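Local coordinates for PG_0823 protein (Porphyromonas gingivalis, PDB 2FSW) that probably binds DNA as a dimeric winged helix-turn-helix transcriptional regulator of the HxlR family, at residues I31-R40 with E82-L93. Sequence-based numbering, arbitrary orientation.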
loop_
_atom_site.group_PDB
_atom_site.type_symbol
_atom_site.label_atom_id
_atom_site.label_comp_id
_atom_site.label_asym_id
_atom_site.label_seq_id
_atom_site.Cartn_x
_atom_site.Cartn_y
_atom_site.Cartn_z
ATOM N N ILE B 31 6.312 4.044 8.624
ATOM C CA ILE B 31 6.898 2.808 9.123
ATOM C C ILE B 31 8.298 2.639 8.523
ATOM O O ILE B 31 9.242 2.324 9.250
ATOM C CB ILE B 31 5.969 1.562 8.873
ATOM C CG1 ILE B 31 4.666 1.711 9.682
ATOM C CG2 ILE B 31 6.669 0.263 9.258
ATOM C CD1 ILE B 31 3.590 0.672 9.381
ATOM N N PHE B 32 8.428 2.902 7.218
ATOM C CA PHE B 32 9.735 2.932 6.543
ATOM C C PHE B 32 10.739 3.842 7.257
ATOM O O PHE B 32 11.873 3.437 7.532
ATOM C CB PHE B 32 9.586 3.330 5.058
ATOM C CG PHE B 32 10.901 3.406 4.295
ATOM C CD1 PHE B 32 11.757 2.294 4.221
ATOM C CD2 PHE B 32 11.265 4.571 3.625
ATOM C CE1 PHE B 32 12.957 2.345 3.509
ATOM C CE2 PHE B 32 12.466 4.639 2.905
ATOM C CZ PHE B 32 13.316 3.528 2.851
ATOM N N GLN B 33 10.313 5.060 7.584
ATOM C CA GLN B 33 11.198 6.034 8.226
ATOM C C GLN B 33 11.578 5.681 9.671
ATOM O O GLN B 33 12.755 5.754 10.043
ATOM C CB GLN B 33 10.660 7.473 8.090
ATOM C CG GLN B 33 10.920 8.074 6.706
ATOM C CD GLN B 33 12.411 8.104 6.344
ATOM O OE1 GLN B 33 13.284 8.152 7.220
ATOM N NE2 GLN B 33 12.702 8.069 5.055
ATOM N N ILE B 34 10.595 5.281 10.473
ATOM C CA ILE B 34 10.904 4.768 11.810
ATOM C C ILE B 34 11.909 3.604 11.716
ATOM O O ILE B 34 12.987 3.668 12.319
ATOM C CB ILE B 34 9.642 4.352 12.598
ATOM C CG1 ILE B 34 8.712 5.562 12.813
ATOM C CG2 ILE B 34 10.038 3.756 13.947
ATOM C CD1 ILE B 34 7.273 5.170 13.222
ATOM N N ASN B 35 11.567 2.568 10.944
ATOM C CA ASN B 35 12.452 1.430 10.719
ATOM C C ASN B 35 12.838 0.773 12.061
ATOM O O ASN B 35 11.978 0.515 12.904
ATOM C CB ASN B 35 13.691 1.862 9.904
ATOM C CG ASN B 35 14.050 0.875 8.787
ATOM O OD1 ASN B 35 13.656 1.056 7.615
ATOM N ND2 ASN B 35 14.807 -0.162 9.137
ATOM N N ARG B 36 14.132 0.542 12.258
ATOM C CA ARG B 36 14.633 -0.213 13.402
ATOM C C ARG B 36 15.330 0.672 14.412
ATOM O O ARG B 36 16.231 0.231 15.125
ATOM C CB ARG B 36 15.591 -1.296 12.928
ATOM C CG ARG B 36 14.916 -2.363 12.121
ATOM C CD ARG B 36 15.927 -3.352 11.593
ATOM N NE ARG B 36 15.387 -3.999 10.408
ATOM C CZ ARG B 36 14.617 -5.078 10.431
ATOM N NH1 ARG B 36 14.311 -5.650 11.595
ATOM N NH2 ARG B 36 14.158 -5.578 9.288
ATOM N N ARG B 37 14.910 1.925 14.467
ATOM C CA ARG B 37 15.513 2.881 15.364
ATOM C C ARG B 37 14.461 3.690 16.107
ATOM O O ARG B 37 13.260 3.492 15.927
ATOM C CB ARG B 37 16.517 3.782 14.617
ATOM C CG ARG B 37 16.054 4.374 13.301
ATOM C CD ARG B 37 15.208 5.614 13.479
ATOM N NE ARG B 37 14.721 6.087 12.182
ATOM C CZ ARG B 37 15.310 7.036 11.452
ATOM N NH1 ARG B 37 16.407 7.641 11.889
ATOM N NH2 ARG B 37 14.796 7.389 10.280
ATOM N N ILE B 38 14.940 4.571 16.973
ATOM C CA ILE B 38 14.104 5.485 17.727
ATOM C C ILE B 38 14.190 6.830 17.030
ATOM O O ILE B 38 15.286 7.344 16.759
ATOM C CB ILE B 38 14.612 5.654 19.178
ATOM C CG1 ILE B 38 15.019 4.299 19.797
ATOM C CG2 ILE B 38 13.610 6.445 20.022
ATOM C CD1 ILE B 38 13.872 3.381 20.192
ATOM N N ILE B 39 13.029 7.403 16.746
ATOM C CA ILE B 39 12.977 8.673 16.046
ATOM C C ILE B 39 12.045 9.647 16.754
ATOM O O ILE B 39 10.903 9.301 17.104
ATOM C CB ILE B 39 12.618 8.484 14.538
ATOM C CG1 ILE B 39 12.779 9.799 13.758
ATOM C CG2 ILE B 39 11.221 7.861 14.368
ATOM C CD1 ILE B 39 12.868 9.618 12.235
ATOM N N ARG B 40 12.559 10.854 16.992
ATOM C CA ARG B 40 11.771 11.968 17.511
ATOM C C ARG B 40 10.747 12.400 16.476
ATOM O O ARG B 40 11.012 12.327 15.278
ATOM C CB ARG B 40 12.674 13.159 17.843
ATOM C CG ARG B 40 12.940 13.376 19.329
ATOM C CD ARG B 40 13.026 14.869 19.667
ATOM N NE ARG B 40 11.766 15.569 19.383
ATOM C CZ ARG B 40 11.562 16.379 18.350
ATOM N NH1 ARG B 40 12.538 16.632 17.487
ATOM N NH2 ARG B 40 10.376 16.943 18.182
ATOM N N GLU B 82 9.134 10.221 21.371
ATOM C CA GLU B 82 9.924 9.301 20.568
ATOM C C GLU B 82 9.046 8.147 20.126
ATOM O O GLU B 82 8.202 7.677 20.896
ATOM C CB GLU B 82 11.138 8.793 21.348
ATOM C CG GLU B 82 12.294 9.771 21.308
ATOM C CD GLU B 82 13.480 9.393 22.180
ATOM O OE1 GLU B 82 13.514 8.275 22.745
ATOM O OE2 GLU B 82 14.395 10.240 22.288
ATOM N N TYR B 83 9.239 7.723 18.875
ATOM C CA TYR B 83 8.523 6.589 18.305
ATOM C C TYR B 83 9.470 5.478 17.864
ATOM O O TYR B 83 10.563 5.737 17.355
ATOM C CB TYR B 83 7.659 7.037 17.119
ATOM C CG TYR B 83 6.502 7.927 17.508
ATOM C CD1 TYR B 83 5.285 7.380 17.918
ATOM C CD2 TYR B 83 6.617 9.326 17.462
ATOM C CE1 TYR B 83 4.214 8.199 18.277
ATOM C CE2 TYR B 83 5.561 10.145 17.817
ATOM C CZ TYR B 83 4.356 9.579 18.221
ATOM O OH TYR B 83 3.288 10.397 18.579
ATOM N N SER B 84 9.038 4.241 18.072
ATOM C CA SER B 84 9.737 3.064 17.547
ATOM C C SER B 84 8.717 2.036 17.104
ATOM O O SER B 84 7.535 2.147 17.439
ATOM C CB SER B 84 10.662 2.459 18.597
ATOM O OG SER B 84 9.947 2.176 19.784
ATOM N N LEU B 85 9.169 1.038 16.353
ATOM C CA LEU B 85 8.266 -0.013 15.915
ATOM C C LEU B 85 8.097 -1.046 17.018
ATOM O O LEU B 85 9.067 -1.396 17.705
ATOM C CB LEU B 85 8.759 -0.701 14.615
ATOM C CG LEU B 85 8.829 0.100 13.298
ATOM C CD1 LEU B 85 9.099 -0.823 12.103
ATOM C CD2 LEU B 85 7.581 0.969 13.036
ATOM N N THR B 86 6.861 -1.527 17.171
ATOM C CA THR B 86 6.573 -2.743 17.928
ATOM C C THR B 86 7.040 -3.990 17.156
ATOM O O THR B 86 7.399 -3.893 15.978
ATOM C CB THR B 86 5.061 -2.862 18.254
ATOM O OG1 THR B 86 4.296 -2.919 17.043
ATOM C CG2 THR B 86 4.585 -1.686 19.112
ATOM N N PRO B 87 7.096 -5.162 17.827
ATOM C CA PRO B 87 7.359 -6.402 17.093
ATOM C C PRO B 87 6.362 -6.663 15.953
ATOM O O PRO B 87 6.750 -7.204 14.911
ATOM C CB PRO B 87 7.279 -7.484 18.184
ATOM C CG PRO B 87 7.672 -6.730 19.464
ATOM C CD PRO B 87 7.011 -5.393 19.288
ATOM N N LEU B 88 5.102 -6.265 16.139
ATOM C CA LEU B 88 4.116 -6.323 15.051
ATOM C C LEU B 88 4.500 -5.388 13.893
ATOM O O LEU B 88 4.533 -5.808 12.735
ATOM C CB LEU B 88 2.705 -5.991 15.568
ATOM C CG LEU B 88 1.561 -6.119 14.541
ATOM C CD1 LEU B 88 1.412 -7.536 14.017
ATOM C CD2 LEU B 88 0.252 -5.645 15.194
ATOM N N GLY B 89 4.811 -4.132 14.218
ATOM C CA GLY B 89 5.209 -3.139 13.219
ATOM C C GLY B 89 6.453 -3.578 12.475
ATOM O O GLY B 89 6.624 -3.280 11.284
ATOM N N GLU B 90 7.326 -4.299 13.172
ATOM C CA GLU B 90 8.525 -4.821 12.534
ATOM C C GLU B 90 8.178 -5.852 11.441
ATOM O O GLU B 90 8.945 -6.016 10.496
ATOM C CB GLU B 90 9.524 -5.374 13.570
ATOM C CG GLU B 90 10.340 -4.301 14.342
ATOM C CD GLU B 90 11.211 -4.885 15.480
ATOM O OE1 GLU B 90 11.252 -4.292 16.584
ATOM O OE2 GLU B 90 11.863 -5.936 15.290
ATOM N N LYS B 91 7.029 -6.530 11.568
ATOM C CA LYS B 91 6.559 -7.488 10.546
ATOM C C LYS B 91 6.098 -6.835 9.235
ATOM O O LYS B 91 5.830 -7.541 8.239
ATOM C CB LYS B 91 5.418 -8.376 11.069
ATOM C CG LYS B 91 5.715 -9.129 12.354
ATOM C CD LYS B 91 6.592 -10.315 12.079
ATOM C CE LYS B 91 6.683 -11.201 13.291
ATOM N NZ LYS B 91 5.400 -11.930 13.473
ATOM N N VAL B 92 5.964 -5.514 9.254
ATOM C CA VAL B 92 5.641 -4.731 8.037
ATOM C C VAL B 92 6.882 -4.444 7.176
ATOM O O VAL B 92 6.770 -4.266 5.972
ATOM C CB VAL B 92 4.930 -3.396 8.412
ATOM C CG1 VAL B 92 4.497 -2.623 7.176
ATOM C CG2 VAL B 92 3.752 -3.680 9.303
ATOM N N LEU B 93 8.065 -4.427 7.787
ATOM C CA LEU B 93 9.305 -4.144 7.041
ATOM C C LEU B 93 9.579 -5.027 5.814
ATOM O O LEU B 93 10.075 -4.514 4.821
ATOM C CB LEU B 93 10.529 -4.074 7.980
ATOM C CG LEU B 93 10.471 -2.913 9.002
ATOM C CD1 LEU B 93 11.616 -3.035 10.029
ATOM C CD2 LEU B 93 10.460 -1.509 8.366
HETATM O O HOH W 1 12.062 1.042 15.536
#
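Ile31, in helix 27-34, packs against Leu85 and Leu93 in this winged helix-turn-helix fold, where the short strand 39-40 joins wing strand 80-85 as an antiparallel edge. With chi1 of Ile31 at -65°, CG1 lies anti to the carbonyl carbon and CG2 anti to the backbone N; CG2 meets Leu85 CD1 at 3.9 Å, the two side chains crossing nearly at right angles. Its CD1 runs on to Val92 CG1 at 4.1 Å, while Leu68 and Leu63 also pack on this isoleucine. The other methyl of Leu85, CD2, lies 3.8 Å from Ile34 CG2. The two methyls of Leu93 have different partners: CD2 approaches Ile31, and CD1 sits over the centre of the Arg36 guanidinium, 3.7 Å from CZ, covering one face of that flat group. Beyond the turn Ile34-Arg37, Ile39 and Tyr83 form a hydrogen-bonded pair, Ile39 N to Tyr83 O and Tyr83 N to Ile39 O, both nearly straight. The Tyr83 side chain packs on Leu60 and Cys64 of helix 53-65. Between turn and strand, a single water bridges the backbones, donating to Asn35 O (2.7 Å) and Arg37 O and accepting from Leu85 N at 3.0 Å.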